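Local coordinates for GGDEF and EAL domain-containing protein (Vibrio cholerae O1 str. 2010EL-1786, PDB 6PWK) that binds the second messenger c-di-GMP and probably serves as a membrane-linked receptor that couples it to the control of large adhesins in biofilm formation, at residues K110-A113 with E114-T118; V354-D357 with Y358-H362. All blocks are in the same frame, centred on the assembly; numbering follows the deposited sequence.

Contact 1: residues K110-A113 with E114-T118; sequences KIVA and ESIIT
Ser115 turns its hydroxyl back onto the preceding turn of the helix, where OG donates to Val112 O at 2.6 Å. With chi1 at 61°, OG sits between the backbone N and the carbonyl carbon of its own residue, a rotation that lets it reach back to Val112 O, with Ile111 O also near. It comes in from the flank of the Val112 carbonyl, the C=O...OG angle being 112°, whereas Ile116 N approaches the same oxygen more nearly end-on at 2.9 Å. Both donors arrive on the same face of the carbonyl plane, and two bonds thus grip Val112 O.

On the face turned to the sheet, Val112 and Ile116 continue the apolar side of the helix. Their branches meet lightly, Val112 CG1 standing 4.3 Å from Ile116 CD1, and Ile116 CG1 runs beside the Val112 carbonyl. Val112 also packs on Met101 and Ile116 on Ile99, both of strand 96-102, while Ala113 and Ile117 share Leu137 of strand 136-142.

On the more exposed side, Glu114 N bonds to Lys110 O, and the bend of the Glu114 chain at chi2 (75°) brings OE1 back alongside the Lys110 carbonyl, 3.7 Å from Lys110 O. The Lys110 side chain leads away from this turn to a cation-pi contact with Phe172. At the far end Thr118 OG1 returns to Glu114 O at 3.2 Å, joining the backbone N of the same residue; here the two donors come from opposite faces of the carbonyl plane.

The i to i-4 backbone bonds are those of an alpha-helix, in which serine and threonine commonly return their hydroxyls to a carbonyl three or four residues back. Its buried apolar face packs on strands 96-102 and 136-142 of the GGDEF domain.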
loop_
_atom_site.group_PDB
_atom_site.type_symbol
_atom_site.label_atom_id
_atom_site.label_comp_id
_atom_site.label_asym_id
_atom_site.label_seq_id
_atom_site.Cartn_x
_atom_site.Cartn_y
_atom_site.Cartn_z
ATOM N N LYS A 110 8.682 -32.464 -13.335
ATOM C CA LYS A 110 7.859 -31.854 -14.373
ATOM C C LYS A 110 6.448 -32.429 -14.372
ATOM O O LYS A 110 5.472 -31.691 -14.548
ATOM C CB LYS A 110 8.518 -32.040 -15.740
ATOM C CG LYS A 110 9.853 -31.317 -15.899
ATOM C CD LYS A 110 10.283 -31.290 -17.362
ATOM C CE LYS A 110 11.407 -30.293 -17.610
ATOM N NZ LYS A 110 12.749 -30.844 -17.272
ATOM N N ILE A 111 6.319 -33.744 -14.170
ATOM C CA ILE A 111 4.992 -34.353 -14.110
ATOM C C ILE A 111 4.249 -33.889 -12.862
ATOM O O ILE A 111 3.031 -33.673 -12.892
ATOM C CB ILE A 111 5.109 -35.888 -14.172
ATOM C CG1 ILE A 111 5.756 -36.312 -15.490
ATOM C CG2 ILE A 111 3.741 -36.540 -14.015
ATOM C CD1 ILE A 111 5.829 -37.813 -15.680
ATOM N N VAL A 112 4.966 -33.728 -11.747
ATOM C CA VAL A 112 4.350 -33.163 -10.551
ATOM C C VAL A 112 3.952 -31.712 -10.794
ATOM O O VAL A 112 2.846 -31.289 -10.438
ATOM C CB VAL A 112 5.301 -33.299 -9.347
ATOM C CG1 VAL A 112 4.726 -32.593 -8.135
ATOM C CG2 VAL A 112 5.560 -34.767 -9.044
ATOM N N ALA A 113 4.839 -30.933 -11.418
ATOM C CA ALA A 113 4.512 -29.548 -11.738
ATOM C C ALA A 113 3.394 -29.468 -12.770
ATOM O O ALA A 113 2.539 -28.576 -12.699
ATOM C CB ALA A 113 5.757 -28.814 -12.238
ATOM N N GLU A 114 3.383 -30.386 -13.738
ATOM C CA GLU A 114 2.290 -30.424 -14.702
ATOM C C GLU A 114 0.973 -30.763 -14.017
ATOM O O GLU A 114 -0.077 -30.204 -14.358
ATOM C CB GLU A 114 2.593 -31.437 -15.806
ATOM C CG GLU A 114 2.186 -30.983 -17.194
ATOM C CD GLU A 114 3.122 -29.931 -17.756
ATOM O OE1 GLU A 114 4.345 -30.180 -17.788
ATOM O OE2 GLU A 114 2.639 -28.851 -18.158
ATOM N N SER A 115 1.011 -31.675 -13.041
ATOM C CA SER A 115 -0.202 -32.037 -12.319
ATOM C C SER A 115 -0.677 -30.909 -11.414
ATOM O O SER A 115 -1.883 -30.770 -11.186
ATOM C CB SER A 115 0.031 -33.307 -11.502
ATOM O OG SER A 115 1.050 -33.107 -10.540
ATOM N N ILE A 116 0.248 -30.100 -10.891
ATOM C CA ILE A 116 -0.143 -28.963 -10.058
ATOM C C ILE A 116 -0.998 -27.992 -10.861
ATOM O O ILE A 116 -2.084 -27.591 -10.429
ATOM C CB ILE A 116 1.098 -28.264 -9.475
ATOM C CG1 ILE A 116 1.769 -29.140 -8.418
ATOM C CG2 ILE A 116 0.719 -26.919 -8.874
ATOM C CD1 ILE A 116 3.075 -28.583 -7.916
ATOM N N ILE A 117 -0.527 -27.616 -12.051
ATOM C CA ILE A 117 -1.209 -26.592 -12.839
ATOM C C ILE A 117 -2.589 -27.072 -13.270
ATOM O O ILE A 117 -3.583 -26.351 -13.132
ATOM C CB ILE A 117 -0.344 -26.194 -14.047
ATOM C CG1 ILE A 117 0.988 -25.621 -13.567
ATOM C CG2 ILE A 117 -1.081 -25.192 -14.923
ATOM C CD1 ILE A 117 2.099 -25.765 -14.568
ATOM N N THR A 118 -2.671 -28.295 -13.803
ATOM C CA THR A 118 -3.968 -28.852 -14.174
ATOM C C THR A 118 -4.887 -28.964 -12.963
ATOM O O THR A 118 -6.115 -28.907 -13.103
ATOM C CB THR A 118 -3.783 -30.219 -14.839
ATOM O OG1 THR A 118 -2.844 -30.103 -15.916
ATOM C CG2 THR A 118 -5.104 -30.738 -15.390
#

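Contact 2: residues V354-D357 with Y358-H362; sequences VKLD and YLFTH
A beta turn, Asp357 to Phe360, with a weak Asx turn superposed, follows the C-terminal end of barrel strand 353-356 of the EAL domain. Asp357 O accepts Phe360 N at 3.0 Å with a nearly straight N-H...O angle of 167°, although the donor stands above the carbonyl plane. The carboxylate bridges the start of the turn: with CG anti to the backbone N (chi1 -173°), Asp357 OD1 takes a weak bond from Leu359 N at 3.2 Å. The Leu359 side chain runs alongside the carboxylate, its CG 3.8 Å from Asp357 OD1, and OD2 forms a salt bridge with Arg338.

The Phe360 ring returns to the strand end with its edge turned to the Asp357 backbone. Asp357 O lies 3.1 Å from Phe360 CD2, and Leu356 CB meets CD2 obliquely at 4.2 Å. Within the turn, Thr361 OG1 donates to Tyr358 O at 2.9 Å.

The Tyr358 OH is hydrogen-bonded to Glu167 OE1, and the ring makes a cation-pi contact with Arg391; its side chain is about 5 Å from bound c-di-GMP. On the helix side, Leu356 and Phe360 both pack on Ile376 of helix 367-382, and strand 353-356 runs between strands 330-336 and 386-389.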
loop_
_atom_site.group_PDB
_atom_site.type_symbol
_atom_site.label_atom_id
_atom_site.label_comp_id
_atom_site.label_asym_id
_atom_site.label_seq_id
_atom_site.Cartn_x
_atom_site.Cartn_y
_atom_site.Cartn_z
ATOM N N VAL A 354 -2.521 0.230 -29.534
ATOM C CA VAL A 354 -2.577 -1.000 -28.755
ATOM C C VAL A 354 -1.607 -1.990 -29.383
ATOM O O VAL A 354 -1.719 -2.308 -30.574
ATOM C CB VAL A 354 -4.000 -1.586 -28.683
ATOM C CG1 VAL A 354 -4.866 -0.755 -27.748
ATOM C CG2 VAL A 354 -4.638 -1.648 -30.065
ATOM N N LYS A 355 -0.638 -2.449 -28.599
ATOM C CA LYS A 355 0.308 -3.466 -29.038
ATOM C C LYS A 355 -0.194 -4.817 -28.546
ATOM O O LYS A 355 -0.306 -5.035 -27.336
ATOM C CB LYS A 355 1.713 -3.172 -28.513
ATOM C CG LYS A 355 2.816 -3.927 -29.238
ATOM C CD LYS A 355 4.182 -3.319 -28.953
ATOM C CE LYS A 355 4.250 -1.872 -29.420
ATOM N NZ LYS A 355 5.609 -1.287 -29.241
ATOM N N LEU A 356 -0.508 -5.708 -29.484
ATOM C CA LEU A 356 -1.149 -6.971 -29.142
ATOM C C LEU A 356 -0.274 -7.803 -28.213
ATOM O O LEU A 356 0.956 -7.708 -28.225
ATOM C CB LEU A 356 -1.457 -7.769 -30.408
ATOM C CG LEU A 356 -2.600 -7.264 -31.287
ATOM C CD1 LEU A 356 -2.621 -8.015 -32.608
ATOM C CD2 LEU A 356 -3.924 -7.418 -30.562
ATOM N N ASP A 357 -0.930 -8.618 -27.391
ATOM C CA ASP A 357 -0.227 -9.619 -26.603
ATOM C C ASP A 357 0.526 -10.558 -27.536
ATOM O O ASP A 357 -0.033 -11.056 -28.518
ATOM C CB ASP A 357 -1.223 -10.396 -25.738
ATOM C CG ASP A 357 -0.548 -11.340 -24.756
ATOM O OD1 ASP A 357 0.697 -11.447 -24.773
ATOM O OD2 ASP A 357 -1.270 -11.975 -23.959
ATOM N N TYR A 358 1.805 -10.792 -27.234
ATOM C CA TYR A 358 2.627 -11.623 -28.104
ATOM C C TYR A 358 2.177 -13.076 -28.128
ATOM O O TYR A 358 2.641 -13.832 -28.988
ATOM C CB TYR A 358 4.097 -11.535 -27.689
ATOM C CG TYR A 358 4.483 -12.347 -26.470
ATOM C CD1 TYR A 358 4.355 -11.823 -25.190
ATOM C CD2 TYR A 358 5.004 -13.629 -26.604
ATOM C CE1 TYR A 358 4.719 -12.560 -24.076
ATOM C CE2 TYR A 358 5.368 -14.373 -25.499
ATOM C CZ TYR A 358 5.224 -13.834 -24.239
ATOM O OH TYR A 358 5.588 -14.572 -23.138
ATOM N N LEU A 359 1.294 -13.483 -27.216
ATOM C CA LEU A 359 0.726 -14.823 -27.267
ATOM C C LEU A 359 -0.219 -15.015 -28.444
ATOM O O LEU A 359 -0.616 -16.154 -28.716
ATOM C CB LEU A 359 -0.000 -15.136 -25.958
ATOM C CG LEU A 359 0.891 -15.275 -24.723
ATOM C CD1 LEU A 359 0.057 -15.575 -23.490
ATOM C CD2 LEU A 359 1.930 -16.359 -24.944
ATOM N N PHE A 360 -0.591 -13.939 -29.143
ATOM C CA PHE A 360 -1.442 -14.078 -30.320
ATOM C C PHE A 360 -0.669 -14.593 -31.526
ATOM O O PHE A 360 -1.256 -15.227 -32.409
ATOM C CB PHE A 360 -2.114 -12.744 -30.648
ATOM C CG PHE A 360 -3.226 -12.380 -29.707
ATOM C CD1 PHE A 360 -4.392 -13.127 -29.673
ATOM C CD2 PHE A 360 -3.112 -11.287 -28.864
ATOM C CE1 PHE A 360 -5.420 -12.796 -28.810
ATOM C CE2 PHE A 360 -4.138 -10.950 -27.999
ATOM C CZ PHE A 360 -5.293 -11.707 -27.973
ATOM N N THR A 361 0.637 -14.335 -31.585
ATOM C CA THR A 361 1.481 -14.935 -32.609
ATOM C C THR A 361 1.910 -16.352 -32.248
ATOM O O THR A 361 2.654 -16.970 -33.016
ATOM C CB THR A 361 2.725 -14.074 -32.850
ATOM O OG1 THR A 361 3.590 -14.144 -31.710
ATOM C CG2 THR A 361 2.332 -12.624 -33.090
ATOM N N HIS A 362 1.457 -16.877 -31.111
ATOM C CA HIS A 362 1.893 -18.172 -30.607
ATOM C C HIS A 362 0.904 -19.295 -30.879
ATOM O O HIS A 362 1.323 -20.425 -31.156
ATOM C CB HIS A 362 2.155 -18.084 -29.099
ATOM C CG HIS A 362 3.608 -18.025 -28.739
ATOM N ND1 HIS A 362 4.226 -18.998 -27.983
ATOM C CD2 HIS A 362 4.566 -17.112 -29.031
ATOM C CE1 HIS A 362 5.499 -18.687 -27.823
ATOM N NE2 HIS A 362 5.732 -17.548 -28.450
#

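Overall arrangement
Along the chain the two contacts come in series and neither nests in nor crosses the other. Contact 1 lies within helix 106-118 of the GGDEF domain, closing successive helical turns rather than a loop, and its apolar side joins that helix to strands 96-102 and 136-142. The chain then enters the EAL domain, where contact 2 closes the short turn leaving strand 353-356 before helix 367-382. The centres of contact 1 and contact 2 are 26 Å apart, and the two do not touch. Contact 2 also meets the segment between helix 148-164 and strand 171-174 of the GGDEF domain, through Tyr358 on Pro166 and Leu359 on Glu167, which places it at the interface of the two domains.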